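Local coordinates for uncharacterized protein (Corynebacterium diphtheriae NCTC 13129, PDB 3B4Q), which is of unknown function but forms a small all-helical domain that probably belongs to the Rpf1 C-terminal family of resuscitation-promoting factors, at residues E40-I51 and Y70-Y81. Numbering follows the deposited sequence.
Sequences EELAVDALYNAI and YQANRTNFNGFY
Tyr-70 lies flat on Tyr-48 in an offset stack, the ring centroids 4.0 Å apart and the planes 7° from parallel. The opposite face of Tyr-70 carries CD of Arg-74, whose bent chain folds back over the ring. At the ring edge Tyr-70 OH donates to Asp-45 OD1 (2.8 Å), meeting it from above the carboxylate plane. One water joins Asp-45 OD1 to NE and O of Arg-74; a second runs from OD2 to NH2, its bond to NH2 weak. Gln-71 OE1, accepting from NH1, and both waters meet the guanidinium at its edge, in its plane, which fixes its rotation.

Beside this stack, Val-44 divides its branches: CG1, anti to the backbone N (chi1 168°), sits over the Phe-80 face, 3.9 Å from the ring centroid, and also meets the Tyr-70 edge, whereas CG2 reaches Phe-77. Both phenylalanines are knobs in holes of helix 39-56, Phe-77 among Glu-40, Ala-43, Val-44 and Leu-47, Phe-80 among Val-44, Leu-47, Tyr-48 and Ile-51. Phe-77 N donates to Glu-40 OE2 (2.9 Å, 162°), and a water links that oxygen to Asn-78 N. Helices 19-35 and 85-91 also pack against Leu-47. Helix 39-56 thus supports, by knobs-into-holes packing, the turn between helices 64-72 and 77-83, the latter N-capped by Asn-76 OD1 accepting from Gly-79 N, within an all-helical bundle.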
ATOM      1  N   GLU A  40       5.906   7.384   0.624  1.00 17.22           N
ATOM      2  CA  GLU A  40       5.875   5.979   1.006  1.00 16.94           C
ATOM      3  C   GLU A  40       4.948   5.770   2.198  1.00 16.34           C
ATOM      4  O   GLU A  40       4.167   4.826   2.231  1.00 15.01           O
ATOM      5  CB  GLU A  40       7.305   5.464   1.241  1.00 18.66           C
ATOM      6  CG  GLU A  40       8.024   5.316  -0.089  1.00 20.67           C
ATOM      7  CD  GLU A  40       9.248   4.458  -0.011  1.00 24.48           C
ATOM      8  OE1 GLU A  40      10.250   4.830  -0.662  1.00 29.89           O
ATOM      9  OE2 GLU A  40       9.226   3.414   0.676  1.00 22.35           O
ATOM     10  N   GLU A  41       5.018   6.657   3.181  1.00 16.72           N
ATOM     11  CA  GLU A  41       4.188   6.500   4.362  1.00 16.73           C
ATOM     12  C   GLU A  41       2.690   6.624   3.991  1.00 15.69           C
ATOM     13  O   GLU A  41       1.842   5.846   4.465  1.00 14.93           O
ATOM     14  CB  GLU A  41       4.568   7.546   5.402  1.00 19.96           C
ATOM     15  CG  GLU A  41       3.699   7.549   6.592  1.00 27.18           C
ATOM     16  CD  GLU A  41       4.248   8.440   7.694  1.00 29.44           C
ATOM     17  OE1 GLU A  41       5.483   8.691   7.713  1.00 37.79           O
ATOM     18  OE2 GLU A  41       3.439   8.871   8.551  1.00 38.94           O
ATOM     19  N   LEU A  42       2.366   7.626   3.161  1.00 14.63           N
ATOM     20  CA  LEU A  42       0.986   7.793   2.748  1.00 13.84           C
ATOM     21  C   LEU A  42       0.493   6.589   1.929  1.00 12.77           C
ATOM     22  O   LEU A  42      -0.646   6.120   2.077  1.00 12.34           O
ATOM     23  CB  LEU A  42       0.800   9.098   1.955  1.00 14.96           C
ATOM     24  CG  LEU A  42       0.033  10.293   2.543  1.00 22.18           C
ATOM     25  CD1 LEU A  42      -0.573  11.017   1.378  1.00 22.51           C
ATOM     26  CD2 LEU A  42      -1.102   9.860   3.471  1.00 20.46           C
ATOM     27  N   ALA A  43       1.355   6.091   1.045  1.00 10.64           N
ATOM     28  CA  ALA A  43       0.975   4.925   0.243  1.00 10.93           C
ATOM     29  C   ALA A  43       0.767   3.659   1.097  1.00 11.04           C
ATOM     30  O   ALA A  43      -0.167   2.867   0.859  1.00 10.39           O
ATOM     31  CB  ALA A  43       2.007   4.675  -0.859  1.00 11.57           C
ATOM     32  N   VAL A  44       1.634   3.432   2.074  1.00 10.96           N
ATOM     33  CA  VAL A  44       1.416   2.327   3.014  1.00 11.48           C
ATOM     34  C   VAL A  44       0.057   2.495   3.726  1.00 11.64           C
ATOM     35  O   VAL A  44      -0.755   1.557   3.779  1.00 11.52           O
ATOM     36  CB  VAL A  44       2.584   2.212   4.053  1.00 11.91           C
ATOM     37  CG1 VAL A  44       2.185   1.256   5.211  1.00 14.12           C
ATOM     38  CG2 VAL A  44       3.897   1.791   3.338  1.00 13.20           C
ATOM     39  N   ASP A  45      -0.211   3.696   4.256  1.00 11.40           N
ATOM     40  CA  ASP A  45      -1.511   3.931   4.941  1.00 12.39           C
ATOM     41  C   ASP A  45      -2.719   3.675   4.003  1.00 12.34           C
ATOM     42  O   ASP A  45      -3.709   3.046   4.403  1.00 12.67           O
ATOM     43  CB  ASP A  45      -1.584   5.344   5.483  1.00 12.87           C
ATOM     44  CG  ASP A  45      -0.629   5.594   6.670  1.00 18.25           C
ATOM     45  OD1 ASP A  45      -0.065   4.617   7.240  1.00 20.55           O
ATOM     46  OD2 ASP A  45      -0.464   6.801   7.045  1.00 21.15           O
ATOM     47  N   ALA A  46      -2.649   4.202   2.779  1.00 11.30           N
ATOM     48  CA  ALA A  46      -3.749   4.059   1.801  1.00 12.45           C
ATOM     49  C   ALA A  46      -3.966   2.580   1.447  1.00 11.89           C
ATOM     50  O   ALA A  46      -5.115   2.104   1.380  1.00 12.83           O
ATOM     51  CB  ALA A  46      -3.462   4.876   0.554  1.00 13.13           C
ATOM     52  N   LEU A  47      -2.881   1.827   1.246  1.00 11.26           N
ATOM     53  CA  LEU A  47      -3.040   0.436   0.876  1.00 12.10           C
ATOM     54  C   LEU A  47      -3.542  -0.395   2.083  1.00 12.29           C
ATOM     55  O   LEU A  47      -4.424  -1.270   1.947  1.00 12.43           O
ATOM     56  CB  LEU A  47      -1.723  -0.108   0.330  1.00 11.58           C
ATOM     57  CG  LEU A  47      -1.710  -1.578  -0.133  1.00 12.64           C
ATOM     58  CD1 LEU A  47      -2.947  -1.837  -1.055  1.00 12.85           C
ATOM     59  CD2 LEU A  47      -0.416  -1.882  -0.785  1.00 13.79           C
ATOM     60  N   TYR A  48      -3.006  -0.121   3.270  1.00 12.69           N
ATOM     61  CA  TYR A  48      -3.497  -0.808   4.442  1.00 13.85           C
ATOM     62  C   TYR A  48      -5.009  -0.538   4.585  1.00 14.72           C
ATOM     63  O   TYR A  48      -5.820  -1.442   4.842  1.00 14.05           O
ATOM     64  CB  TYR A  48      -2.735  -0.335   5.675  1.00 15.36           C
ATOM     65  CG  TYR A  48      -3.161  -1.021   6.958  1.00 18.55           C
ATOM     66  CD1 TYR A  48      -3.096  -2.402   7.056  1.00 19.10           C
ATOM     67  CD2 TYR A  48      -3.614  -0.299   8.046  1.00 21.29           C
ATOM     68  CE1 TYR A  48      -3.460  -3.077   8.200  1.00 22.27           C
ATOM     69  CE2 TYR A  48      -3.990  -0.974   9.228  1.00 21.04           C
ATOM     70  CZ  TYR A  48      -3.908  -2.365   9.265  1.00 20.07           C
ATOM     71  OH  TYR A  48      -4.260  -3.094  10.371  1.00 23.67           O
ATOM     72  N   ASN A  49      -5.406   0.713   4.378  1.00 14.47           N
ATOM     73  CA  ASN A  49      -6.816   0.996   4.512  1.00 16.35           C
ATOM     74  C   ASN A  49      -7.636   0.273   3.463  1.00 16.13           C
ATOM     75  O   ASN A  49      -8.707  -0.237   3.787  1.00 17.94           O
ATOM     76  CB  ASN A  49      -7.097   2.494   4.469  1.00 17.50           C
ATOM     77  CG  ASN A  49      -8.528   2.807   4.859  1.00 21.53           C
ATOM     78  OD1 ASN A  49      -8.967   2.512   5.974  1.00 23.90           O
ATOM     79  ND2 ASN A  49      -9.272   3.367   3.918  1.00 26.00           N
ATOM     80  N   ALA A  50      -7.121   0.181   2.229  1.00 14.21           N
ATOM     81  CA  ALA A  50      -7.854  -0.500   1.157  1.00 15.69           C
ATOM     82  C   ALA A  50      -8.091  -1.972   1.502  1.00 15.77           C
ATOM     83  O   ALA A  50      -9.159  -2.536   1.232  1.00 17.11           O
ATOM     84  CB  ALA A  50      -7.073  -0.407  -0.175  1.00 15.28           C
ATOM     85  N   ILE A  51      -7.084  -2.596   2.092  1.00 14.92           N
ATOM     86  CA  ILE A  51      -7.201  -3.991   2.534  1.00 16.39           C
ATOM     87  C   ILE A  51      -8.312  -4.096   3.584  1.00 18.33           C
ATOM     88  O   ILE A  51      -9.156  -4.997   3.519  1.00 19.14           O
ATOM     89  CB  ILE A  51      -5.883  -4.499   3.111  1.00 15.38           C
ATOM     90  CG1 ILE A  51      -4.817  -4.539   1.987  1.00 14.99           C
ATOM     91  CG2 ILE A  51      -6.109  -5.880   3.815  1.00 17.89           C
ATOM     92  CD1 ILE A  51      -3.347  -4.642   2.466  1.00 17.28           C
ATOM     93  N   TYR A  70       1.960  -4.165   8.650  1.00 13.57           N
ATOM     94  CA  TYR A  70       1.790  -2.718   8.599  1.00 13.48           C
ATOM     95  C   TYR A  70       2.709  -2.065   9.630  1.00 13.55           C
ATOM     96  O   TYR A  70       3.471  -1.164   9.309  1.00 12.61           O
ATOM     97  CB  TYR A  70       0.320  -2.372   8.852  1.00 15.04           C
ATOM     98  CG  TYR A  70       0.014  -0.898   9.003  1.00 15.95           C
ATOM     99  CD1 TYR A  70       0.171  -0.008   7.939  1.00 16.21           C
ATOM    100  CD2 TYR A  70      -0.493  -0.403  10.206  1.00 17.19           C
ATOM    101  CE1 TYR A  70      -0.130   1.351   8.099  1.00 16.44           C
ATOM    102  CE2 TYR A  70      -0.822   0.924  10.355  1.00 19.09           C
ATOM    103  CZ  TYR A  70      -0.634   1.802   9.313  1.00 19.05           C
ATOM    104  OH  TYR A  70      -0.949   3.146   9.449  1.00 22.11           O
ATOM    105  N   GLN A  71       2.641  -2.535  10.874  1.00 14.01           N
ATOM    106  CA  GLN A  71       3.448  -1.889  11.928  1.00 15.28           C
ATOM    107  C   GLN A  71       4.949  -2.098  11.700  1.00 14.80           C
ATOM    108  O   GLN A  71       5.779  -1.258  12.083  1.00 15.87           O
ATOM    109  CB  GLN A  71       3.035  -2.362  13.323  1.00 16.40           C
ATOM    110  CG  GLN A  71       1.573  -2.030  13.645  1.00 19.85           C
ATOM    111  CD  GLN A  71       1.256  -0.527  13.781  1.00 24.35           C
ATOM    112  OE1 GLN A  71       2.153   0.330  13.792  1.00 26.19           O
ATOM    113  NE2 GLN A  71      -0.038  -0.210  13.894  1.00 26.28           N
ATOM    114  N   ALA A  72       5.292  -3.209  11.066  1.00 13.50           N
ATOM    115  CA  ALA A  72       6.696  -3.480  10.796  1.00 15.65           C
ATOM    116  C   ALA A  72       7.234  -2.728   9.584  1.00 15.17           C
ATOM    117  O   ALA A  72       8.424  -2.769   9.325  1.00 16.48           O
ATOM    118  CB  ALA A  72       6.936  -4.971  10.661  1.00 14.97           C
ATOM    119  N   ASN A  73       6.357  -2.102   8.784  1.00 15.33           N
ATOM    120  CA  ASN A  73       6.770  -1.461   7.552  1.00 14.65           C
ATOM    121  C   ASN A  73       6.086  -0.124   7.305  1.00 15.14           C
ATOM    122  O   ASN A  73       5.694   0.181   6.163  1.00 16.05           O
ATOM    123  CB  ASN A  73       6.448  -2.414   6.387  1.00 14.55           C
ATOM    124  CG  ASN A  73       7.283  -3.665   6.421  1.00 16.37           C
ATOM    125  OD1 ASN A  73       8.461  -3.666   6.009  1.00 17.45           O
ATOM    126  ND2 ASN A  73       6.690  -4.736   6.908  1.00 15.82           N
ATOM    127  N   ARG A  74       5.982   0.699   8.338  1.00 15.64           N
ATOM    128  CA  ARG A  74       5.160   1.908   8.259  1.00 17.10           C
ATOM    129  C   ARG A  74       5.707   2.889   7.220  1.00 18.35           C
ATOM    130  O   ARG A  74       4.934   3.631   6.644  1.00 18.79           O
ATOM    131  CB  ARG A  74       5.046   2.585   9.641  1.00 17.42           C
ATOM    132  CG  ARG A  74       4.279   1.763  10.663  1.00 18.75           C
ATOM    133  CD  ARG A  74       2.772   1.812  10.411  1.00 24.11           C
ATOM    134  NE  ARG A  74       2.254   3.186  10.368  1.00 29.25           N
ATOM    135  CZ  ARG A  74       1.743   3.825  11.421  1.00 30.33           C
ATOM    136  NH1 ARG A  74       1.675   3.218  12.613  1.00 32.87           N
ATOM    137  NH2 ARG A  74       1.307   5.081  11.283  1.00 34.67           N
ATOM    138  N   THR A  75       7.023   2.891   6.988  1.00 18.73           N
ATOM    139  CA  THR A  75       7.645   3.921   6.135  1.00 21.02           C
ATOM    140  C   THR A  75       8.294   3.298   4.918  1.00 19.68           C
ATOM    141  O   THR A  75       8.929   3.981   4.105  1.00 21.93           O
ATOM    142  CB  THR A  75       8.717   4.780   6.898  1.00 22.34           C
ATOM    143  OG1 THR A  75       9.884   3.986   7.108  1.00 25.73           O
ATOM    144  CG2 THR A  75       8.199   5.250   8.221  1.00 24.57           C
ATOM    145  N   ASN A  76       8.128   1.983   4.781  1.00 17.65           N
ATOM    146  CA  ASN A  76       8.842   1.244   3.774  1.00 16.59           C
ATOM    147  C   ASN A  76       7.832   0.594   2.820  1.00 14.77           C
ATOM    148  O   ASN A  76       7.316  -0.506   3.091  1.00 15.35           O
ATOM    149  CB  ASN A  76       9.731   0.184   4.462  1.00 17.88           C
ATOM    150  CG  ASN A  76      10.437  -0.734   3.486  1.00 19.81           C
ATOM    151  OD1 ASN A  76      10.372  -0.586   2.236  1.00 20.10           O
ATOM    152  ND2 ASN A  76      11.128  -1.743   4.066  1.00 22.41           N
ATOM    153  N   PHE A  77       7.522   1.305   1.729  1.00 13.19           N
ATOM    154  CA  PHE A  77       6.439   0.829   0.852  1.00 11.14           C
ATOM    155  C   PHE A  77       6.733  -0.548   0.231  1.00 11.55           C
ATOM    156  O   PHE A  77       5.892  -1.469   0.262  1.00 10.63           O
ATOM    157  CB  PHE A  77       5.987   1.822  -0.217  1.00 10.58           C
ATOM    158  CG  PHE A  77       4.790   1.315  -0.952  1.00 10.93           C
ATOM    159  CD1 PHE A  77       3.507   1.428  -0.382  1.00 11.48           C
ATOM    160  CD2 PHE A  77       4.942   0.588  -2.131  1.00 13.23           C
ATOM    161  CE1 PHE A  77       2.417   0.901  -1.024  1.00 13.02           C
ATOM    162  CE2 PHE A  77       3.844   0.041  -2.785  1.00 11.46           C
ATOM    163  CZ  PHE A  77       2.575   0.199  -2.226  1.00 11.05           C
ATOM    164  N   ASN A  78       7.913  -0.684  -0.358  1.00 12.17           N
ATOM    165  CA  ASN A  78       8.247  -1.966  -1.002  1.00 12.25           C
ATOM    166  C   ASN A  78       8.176  -3.085   0.034  1.00 12.56           C
ATOM    167  O   ASN A  78       7.627  -4.151  -0.245  1.00 13.28           O
ATOM    168  CB  ASN A  78       9.662  -1.909  -1.611  1.00 14.11           C
ATOM    169  CG  ASN A  78      10.019  -3.192  -2.292  1.00 16.24           C
ATOM    170  OD1 ASN A  78      10.757  -4.030  -1.738  1.00 19.90           O
ATOM    171  ND2 ASN A  78       9.428  -3.420  -3.434  1.00 17.72           N
ATOM    172  N   GLY A  79       8.688  -2.833   1.246  1.00 12.79           N
ATOM    173  CA  GLY A  79       8.675  -3.873   2.276  1.00 12.40           C
ATOM    174  C   GLY A  79       7.256  -4.240   2.668  1.00 12.12           C
ATOM    175  O   GLY A  79       6.917  -5.431   2.840  1.00 12.80           O
ATOM    176  N   PHE A  80       6.405  -3.221   2.800  1.00 12.38           N
ATOM    177  CA  PHE A  80       5.010  -3.465   3.197  1.00 11.75           C
ATOM    178  C   PHE A  80       4.265  -4.264   2.134  1.00 11.93           C
ATOM    179  O   PHE A  80       3.560  -5.233   2.438  1.00 12.49           O
ATOM    180  CB  PHE A  80       4.311  -2.120   3.417  1.00 12.48           C
ATOM    181  CG  PHE A  80       2.826  -2.244   3.676  1.00 11.90           C
ATOM    182  CD1 PHE A  80       2.350  -2.713   4.890  1.00 13.46           C
ATOM    183  CD2 PHE A  80       1.898  -1.919   2.667  1.00 13.88           C
ATOM    184  CE1 PHE A  80       0.982  -2.848   5.133  1.00 14.49           C
ATOM    185  CE2 PHE A  80       0.526  -2.052   2.911  1.00 15.18           C
ATOM    186  CZ  PHE A  80       0.073  -2.517   4.163  1.00 13.88           C
ATOM    187  N   TYR A  81       4.428  -3.856   0.892  1.00 11.24           N
ATOM    188  CA  TYR A  81       3.736  -4.526  -0.203  1.00 10.43           C
ATOM    189  C   TYR A  81       4.229  -5.965  -0.335  1.00 10.59           C
ATOM    190  O   TYR A  81       3.417  -6.895  -0.441  1.00 10.99           O
ATOM    191  CB  TYR A  81       3.963  -3.776  -1.495  1.00 10.99           C
ATOM    192  CG  TYR A  81       3.296  -4.454  -2.681  1.00  9.87           C
ATOM    193  CD1 TYR A  81       1.884  -4.561  -2.758  1.00 11.58           C
ATOM    194  CD2 TYR A  81       4.056  -5.026  -3.701  1.00 10.94           C
ATOM    195  CE1 TYR A  81       1.269  -5.225  -3.840  1.00 11.59           C
ATOM    196  CE2 TYR A  81       3.460  -5.682  -4.776  1.00  9.89           C
ATOM    197  CZ  TYR A  81       2.064  -5.760  -4.862  1.00  9.47           C
ATOM    198  OH  TYR A  81       1.455  -6.426  -5.949  1.00 12.87           O
TER
HETATM  199  O   HOH W   1       9.684   1.457  -1.088  1.00 23.95           O
HETATM  200  O   HOH W   2       2.608   4.499   7.763  1.00 28.33           O
HETATM  201  O   HOH W   3       0.254   7.240   9.611  1.00 44.73           O